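Local coordinates for protein cytochrome c, class II (Shewanella frigidimarina, PDB 4ULV) that carries a covalently attached heme c, whose iron binds diatomic gases, and probably takes part in electron transfer, at residues 81-92 / 114-125. Residues are numbered along the deposited sequence; the frame is centred on the assembly and turned at random. Where two conformers were deposited one is given.
Sequences FDSKMTAFQDNA and TGKSCKGCHDVY. With HEC (heme c), chain C.
Lys-84 lies across the helix of Cys-121 like a knob, lodged among Gly-120, Cys-121, Val-124 and Tyr-125. Its CB faces the heme vinyl-derived carbon CBC at 3.8 Å. With CG turned away from the carbonyl carbon (chi1 -72°), the chain runs on extended: CD packs 3.9 Å from Cys-121 CA and beside Tyr-125 CE2, and CE touches the same ring carbon, Val-124 CG2 and the carbonyl oxygen of Gly-120. Only at chi4 does it bend, leaving NZ 4.2 Å from Gly-120 O, so the grip is made by the methylenes.

Next to it, Phe-81 turns the edge of its ring into the face of Tyr-125, a T-shaped pair with planes at 88° and centroids 5.4 Å apart. Val-124 CG1 covers the other face of the tyrosine, and the Tyr-125 OH is hydrogen-bonded to Asp-80. Phe-81 CE1 also meets Cys-121 SG obliquely, right where that sulfur is bonded to heme CAC.

Further along, Phe-88 lays one ring face toward the heme meso carbon CHC, and its CB presses on methyl CMC at 3.5 Å. Asn-91 closes this end: in the modelled conformer its ND2 gives a nearly straight bond (161°) to Ser-117 OG, 2.9 Å away, but both side chains have a second conformer, so the bond may not always be made.

The segments 81-92 and 114-125 run nearly antiparallel, their axes 9.4 Å apart at closest approach, as neighbours in the four-helix bundle of a cytochrome c'. Helix 104-125 brings the CXXCH motif, two thioether cysteines and the axial His-122; helix 78-98 covers the heme edge carrying the thioethers. Short helix 73-76 packs on Phe-81 and Tyr-125, and Phe-16 of helix 5-30 lies near Phe-88.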
loop_
_atom_site.group_PDB
_atom_site.type_symbol
_atom_site.label_atom_id
_atom_site.label_comp_id
_atom_site.label_asym_id
_atom_site.label_seq_id
_atom_site.Cartn_x
_atom_site.Cartn_y
_atom_site.Cartn_z
ATOM N N PHE A 81 -17.742 -4.735 -11.739
ATOM C CA PHE A 81 -16.775 -4.096 -10.894
ATOM C C PHE A 81 -15.471 -4.915 -10.747
ATOM O O PHE A 81 -14.361 -4.370 -10.804
ATOM C CB PHE A 81 -17.390 -3.796 -9.501
ATOM C CG PHE A 81 -16.479 -3.046 -8.583
ATOM C CD1 PHE A 81 -16.395 -1.679 -8.643
ATOM C CD2 PHE A 81 -15.746 -3.708 -7.580
ATOM C CE1 PHE A 81 -15.616 -0.954 -7.798
ATOM C CE2 PHE A 81 -14.967 -2.980 -6.696
ATOM C CZ PHE A 81 -14.904 -1.604 -6.769
ATOM N N ASP A 82 -15.669 -6.195 -10.449
ATOM C CA ASP A 82 -14.544 -7.113 -10.236
ATOM C C ASP A 82 -13.744 -7.335 -11.547
ATOM O O ASP A 82 -12.541 -7.424 -11.487
ATOM C CB ASP A 82 -15.032 -8.461 -9.691
ATOM C CG ASP A 82 -15.567 -8.367 -8.283
ATOM O OD1 ASP A 82 -15.374 -7.317 -7.602
ATOM O OD2 ASP A 82 -16.164 -9.390 -7.827
ATOM N N SER A 83 -14.428 -7.337 -12.707
ATOM C CA SER A 83 -13.735 -7.417 -13.996
ATOM C C SER A 83 -12.862 -6.181 -14.186
ATOM O O SER A 83 -11.699 -6.282 -14.504
ATOM C CB SER A 83 -14.776 -7.551 -15.078
ATOM O OG SER A 83 -14.177 -7.502 -16.376
ATOM N N LYS A 84 -13.441 -4.986 -13.919
ATOM C CA LYS A 84 -12.640 -3.741 -14.006
ATOM C C LYS A 84 -11.450 -3.768 -13.023
ATOM O O LYS A 84 -10.340 -3.332 -13.314
ATOM C CB LYS A 84 -13.500 -2.478 -13.742
ATOM C CG LYS A 84 -14.431 -2.154 -14.852
ATOM C CD LYS A 84 -15.126 -0.790 -14.598
ATOM C CE LYS A 84 -16.237 -0.405 -15.562
ATOM N NZ LYS A 84 -15.883 -0.633 -16.968
ATOM N N MET A 85 -11.723 -4.201 -11.789
ATOM C CA MET A 85 -10.637 -4.231 -10.805
ATOM C C MET A 85 -9.499 -5.176 -11.188
ATOM O O MET A 85 -8.338 -4.796 -11.041
ATOM C CB MET A 85 -11.189 -4.546 -9.425
ATOM C CG MET A 85 -10.147 -4.392 -8.309
ATOM S SD MET A 85 -9.744 -2.682 -7.970
ATOM C CE MET A 85 -11.218 -2.053 -7.115
ATOM N N THR A 86 -9.852 -6.377 -11.629
ATOM C CA THR A 86 -8.802 -7.292 -12.092
ATOM C C THR A 86 -8.062 -6.822 -13.315
ATOM O O THR A 86 -6.838 -6.961 -13.422
ATOM C CB THR A 86 -9.334 -8.711 -12.265
ATOM O OG1 THR A 86 -10.389 -8.782 -13.194
ATOM C CG2 THR A 86 -9.837 -9.263 -11.021
ATOM N N ALA A 87 -8.772 -6.133 -14.209
ATOM C CA ALA A 87 -8.127 -5.539 -15.343
ATOM C C ALA A 87 -7.181 -4.442 -14.961
ATOM O O ALA A 87 -6.091 -4.303 -15.514
ATOM C CB ALA A 87 -9.134 -5.061 -16.353
ATOM N N PHE A 88 -7.577 -3.694 -13.881
ATOM C CA PHE A 88 -6.663 -2.688 -13.366
ATOM C C PHE A 88 -5.380 -3.331 -12.806
ATOM O O PHE A 88 -4.279 -2.859 -13.026
ATOM C CB PHE A 88 -7.419 -1.809 -12.311
ATOM C CG PHE A 88 -6.538 -0.948 -11.464
ATOM C CD1 PHE A 88 -5.575 -0.120 -12.020
ATOM C CD2 PHE A 88 -6.767 -0.851 -10.070
ATOM C CE1 PHE A 88 -4.808 0.724 -11.241
ATOM C CE2 PHE A 88 -5.976 -0.020 -9.297
ATOM C CZ PHE A 88 -5.016 0.787 -9.843
ATOM N N GLN A 89 -5.559 -4.377 -11.991
ATOM C CA GLN A 89 -4.384 -5.079 -11.446
ATOM C C GLN A 89 -3.503 -5.525 -12.605
ATOM O O GLN A 89 -2.281 -5.394 -12.532
ATOM C CB GLN A 89 -4.819 -6.282 -10.573
ATOM C CG GLN A 89 -5.572 -5.864 -9.282
ATOM C CD GLN A 89 -6.127 -7.025 -8.467
ATOM O OE1 GLN A 89 -5.851 -8.207 -8.757
ATOM N NE2 GLN A 89 -6.863 -6.702 -7.409
ATOM N N ASP A 90 -4.110 -6.053 -13.654
ATOM C CA ASP A 90 -3.339 -6.507 -14.828
ATOM C C ASP A 90 -2.597 -5.333 -15.521
ATOM O O ASP A 90 -1.418 -5.445 -15.873
ATOM C CB ASP A 90 -4.267 -7.157 -15.840
ATOM C CG ASP A 90 -4.784 -8.508 -15.414
ATOM O OD1 ASP A 90 -4.187 -9.192 -14.510
ATOM O OD2 ASP A 90 -5.802 -8.961 -16.050
ATOM N N ASN A 91 -3.318 -4.220 -15.798
ATOM C CA ASN A 91 -2.662 -3.123 -16.431
ATOM C C ASN A 91 -1.606 -2.432 -15.595
ATOM O O ASN A 91 -0.605 -1.963 -16.089
ATOM C CB ASN A 91 -3.686 -2.196 -17.053
ATOM C CG ASN A 91 -4.333 -1.235 -16.074
ATOM O OD1 ASN A 91 -3.651 -0.604 -15.274
ATOM N ND2 ASN A 91 -5.660 -1.064 -16.196
ATOM N N ALA A 92 -1.780 -2.435 -14.262
ATOM C CA ALA A 92 -0.740 -1.903 -13.390
ATOM C C ALA A 92 0.524 -2.782 -13.454
ATOM O O ALA A 92 1.635 -2.257 -13.469
ATOM C CB ALA A 92 -1.259 -1.803 -11.952
ATOM N N THR A 114 -3.348 2.431 -18.058
ATOM C CA THR A 114 -3.681 2.356 -16.624
ATOM C C THR A 114 -4.618 3.529 -16.260
ATOM O O THR A 114 -5.646 3.318 -15.552
ATOM C CB THR A 114 -2.401 2.367 -15.847
ATOM O OG1 THR A 114 -1.601 1.205 -16.209
ATOM C CG2 THR A 114 -2.663 2.300 -14.369
ATOM N N GLY A 115 -4.335 4.751 -16.722
ATOM C CA GLY A 115 -5.165 5.894 -16.474
ATOM C C GLY A 115 -6.577 5.682 -16.926
ATOM O O GLY A 115 -7.540 6.106 -16.237
ATOM N N LYS A 116 -6.749 5.084 -18.093
ATOM C CA LYS A 116 -8.101 4.807 -18.599
ATOM C C LYS A 116 -8.885 3.913 -17.699
ATOM O O LYS A 116 -10.119 4.090 -17.596
ATOM C CB LYS A 116 -7.996 4.141 -19.968
ATOM C CG LYS A 116 -9.330 3.833 -20.691
ATOM C CD LYS A 116 -9.139 3.390 -22.175
ATOM C CE LYS A 116 -10.452 3.007 -22.831
ATOM N NZ LYS A 116 -10.979 1.682 -22.405
ATOM N N SER A 117 -8.210 2.968 -17.026
ATOM C CA SER A 117 -8.946 2.109 -16.128
ATOM C C SER A 117 -9.395 2.834 -14.878
ATOM O O SER A 117 -10.486 2.545 -14.412
ATOM C CB SER A 117 -8.168 0.871 -15.733
ATOM O OG SER A 117 -7.002 1.239 -15.046
ATOM N N CYS A 118 -8.580 3.750 -14.374
ATOM C CA CYS A 118 -9.040 4.591 -13.254
ATOM C C CYS A 118 -10.309 5.317 -13.627
ATOM O O CYS A 118 -11.331 5.228 -12.924
ATOM C CB CYS A 118 -8.014 5.648 -12.825
ATOM S SG CYS A 118 -6.260 5.286 -12.825
ATOM N N LYS A 119 -10.238 6.013 -14.757
ATOM C CA LYS A 119 -11.369 6.789 -15.190
ATOM C C LYS A 119 -12.578 5.943 -15.492
ATOM O O LYS A 119 -13.719 6.296 -15.143
ATOM C CB LYS A 119 -10.999 7.597 -16.446
ATOM C CG LYS A 119 -12.144 8.488 -16.949
ATOM C CD LYS A 119 -11.740 9.246 -18.221
ATOM C CE LYS A 119 -12.821 10.165 -18.843
ATOM N NZ LYS A 119 -14.172 10.052 -18.295
ATOM N N GLY A 120 -12.378 4.828 -16.178
ATOM C CA GLY A 120 -13.462 3.945 -16.556
ATOM C C GLY A 120 -14.233 3.424 -15.359
ATOM O O GLY A 120 -15.431 3.201 -15.444
ATOM N N CYS A 121 -13.506 3.083 -14.279
ATOM C CA CYS A 121 -14.162 2.712 -13.093
ATOM C C CYS A 121 -14.850 3.817 -12.368
ATOM O O CYS A 121 -16.033 3.680 -11.965
ATOM C CB CYS A 121 -13.203 1.937 -12.183
ATOM S SG CYS A 121 -14.119 1.210 -10.783
ATOM N N HIS A 122 -14.157 4.935 -12.208
ATOM C CA HIS A 122 -14.782 6.072 -11.529
ATOM C C HIS A 122 -16.059 6.545 -12.236
ATOM O O HIS A 122 -17.051 6.891 -11.565
ATOM C CB HIS A 122 -13.814 7.205 -11.413
ATOM C CG HIS A 122 -12.611 6.922 -10.571
ATOM N ND1 HIS A 122 -11.558 7.795 -10.481
ATOM C CD2 HIS A 122 -12.330 5.902 -9.711
ATOM C CE1 HIS A 122 -10.680 7.328 -9.594
ATOM N NE2 HIS A 122 -11.141 6.190 -9.114
ATOM N N ASP A 123 -16.035 6.500 -13.562
ATOM C CA ASP A 123 -17.204 7.005 -14.316
ATOM C C ASP A 123 -18.446 6.240 -13.955
ATOM O O ASP A 123 -19.538 6.817 -13.860
ATOM C CB ASP A 123 -16.921 6.863 -15.819
ATOM C CG ASP A 123 -16.068 7.974 -16.354
ATOM O OD1 ASP A 123 -15.817 8.962 -15.655
ATOM O OD2 ASP A 123 -15.615 7.794 -17.518
ATOM N N VAL A 124 -18.305 4.934 -13.694
ATOM C CA VAL A 124 -19.455 4.056 -13.434
ATOM C C VAL A 124 -19.775 3.932 -11.933
ATOM O O VAL A 124 -20.960 3.835 -11.583
ATOM C CB VAL A 124 -19.281 2.675 -14.123
ATOM C CG1 VAL A 124 -20.463 1.796 -13.899
ATOM C CG2 VAL A 124 -19.022 2.865 -15.582
ATOM N N TYR A 125 -18.729 3.870 -11.074
ATOM C CA TYR A 125 -18.876 3.386 -9.707
ATOM C C TYR A 125 -18.518 4.361 -8.621
ATOM O O TYR A 125 -18.660 3.998 -7.431
ATOM C CB TYR A 125 -18.067 2.105 -9.584
ATOM C CG TYR A 125 -18.612 0.993 -10.403
ATOM C CD1 TYR A 125 -19.848 0.458 -10.191
ATOM C CD2 TYR A 125 -17.853 0.428 -11.441
ATOM C CE1 TYR A 125 -20.347 -0.560 -10.949
ATOM C CE2 TYR A 125 -18.354 -0.586 -12.209
ATOM C CZ TYR A 125 -19.612 -1.076 -12.017
ATOM O OH TYR A 125 -20.166 -2.073 -12.767
HETATM FE FE HEC C . -10.153 4.935 -7.646
HETATM C CHA HEC C . -11.517 6.353 -4.832
HETATM C CHB HEC C . -7.554 7.068 -7.431
HETATM C CHC HEC C . -8.509 3.127 -10.003
HETATM C CHD HEC C . -12.733 2.731 -7.765
HETATM N NA HEC C . -9.627 6.445 -6.300
HETATM C C1A HEC C . -10.301 6.915 -5.233
HETATM C C2A HEC C . -9.633 7.989 -4.627
HETATM C C3A HEC C . -8.510 8.191 -5.366
HETATM C C4A HEC C . -8.523 7.207 -6.406
HETATM C CMA HEC C . -7.474 9.242 -5.159
HETATM C CAA HEC C . -10.112 8.764 -3.393
HETATM C CBA HEC C . -9.594 8.081 -2.112
HETATM C CGA HEC C . -9.956 8.851 -0.845
HETATM O O1A HEC C . -11.114 8.798 -0.439
HETATM O O2A HEC C . -9.050 9.463 -0.257
HETATM N NB HEC C . -8.276 4.999 -8.508
HETATM C C1B HEC C . -7.375 6.016 -8.400
HETATM C C2B HEC C . -6.344 5.965 -9.349
HETATM C C3B HEC C . -6.652 4.834 -10.044
HETATM C C4B HEC C . -7.816 4.253 -9.550
HETATM C CMB HEC C . -5.271 6.952 -9.573
HETATM C CAB HEC C . -5.923 4.215 -11.225
HETATM C CBB HEC C . -4.402 4.281 -11.152
HETATM N NC HEC C . -10.508 3.148 -8.694
HETATM C C1C HEC C . -9.739 2.587 -9.707
HETATM C C2C HEC C . -10.391 1.468 -10.257
HETATM C C3C HEC C . -11.613 1.331 -9.601
HETATM C C4C HEC C . -11.621 2.416 -8.647
HETATM C CMC HEC C . -9.802 0.628 -11.395
HETATM C CAC HEC C . -12.728 0.355 -9.814
HETATM C CBC HEC C . -12.437 -1.003 -10.377
HETATM N ND HEC C . -11.835 4.568 -6.468
HETATM C C1D HEC C . -12.823 3.727 -6.738
HETATM C C2D HEC C . -13.953 3.909 -5.886
HETATM C C3D HEC C . -13.558 4.867 -4.997
HETATM C C4D HEC C . -12.275 5.304 -5.413
HETATM C CMD HEC C . -15.221 3.158 -5.885
HETATM C CAD HEC C . -14.330 5.353 -3.810
HETATM C CBD HEC C . -13.852 4.742 -2.490
HETATM C CGD HEC C . -14.640 5.241 -1.264
HETATM O O1D HEC C . -14.892 6.498 -1.224
HETATM O O2D HEC C . -15.015 4.365 -0.473
#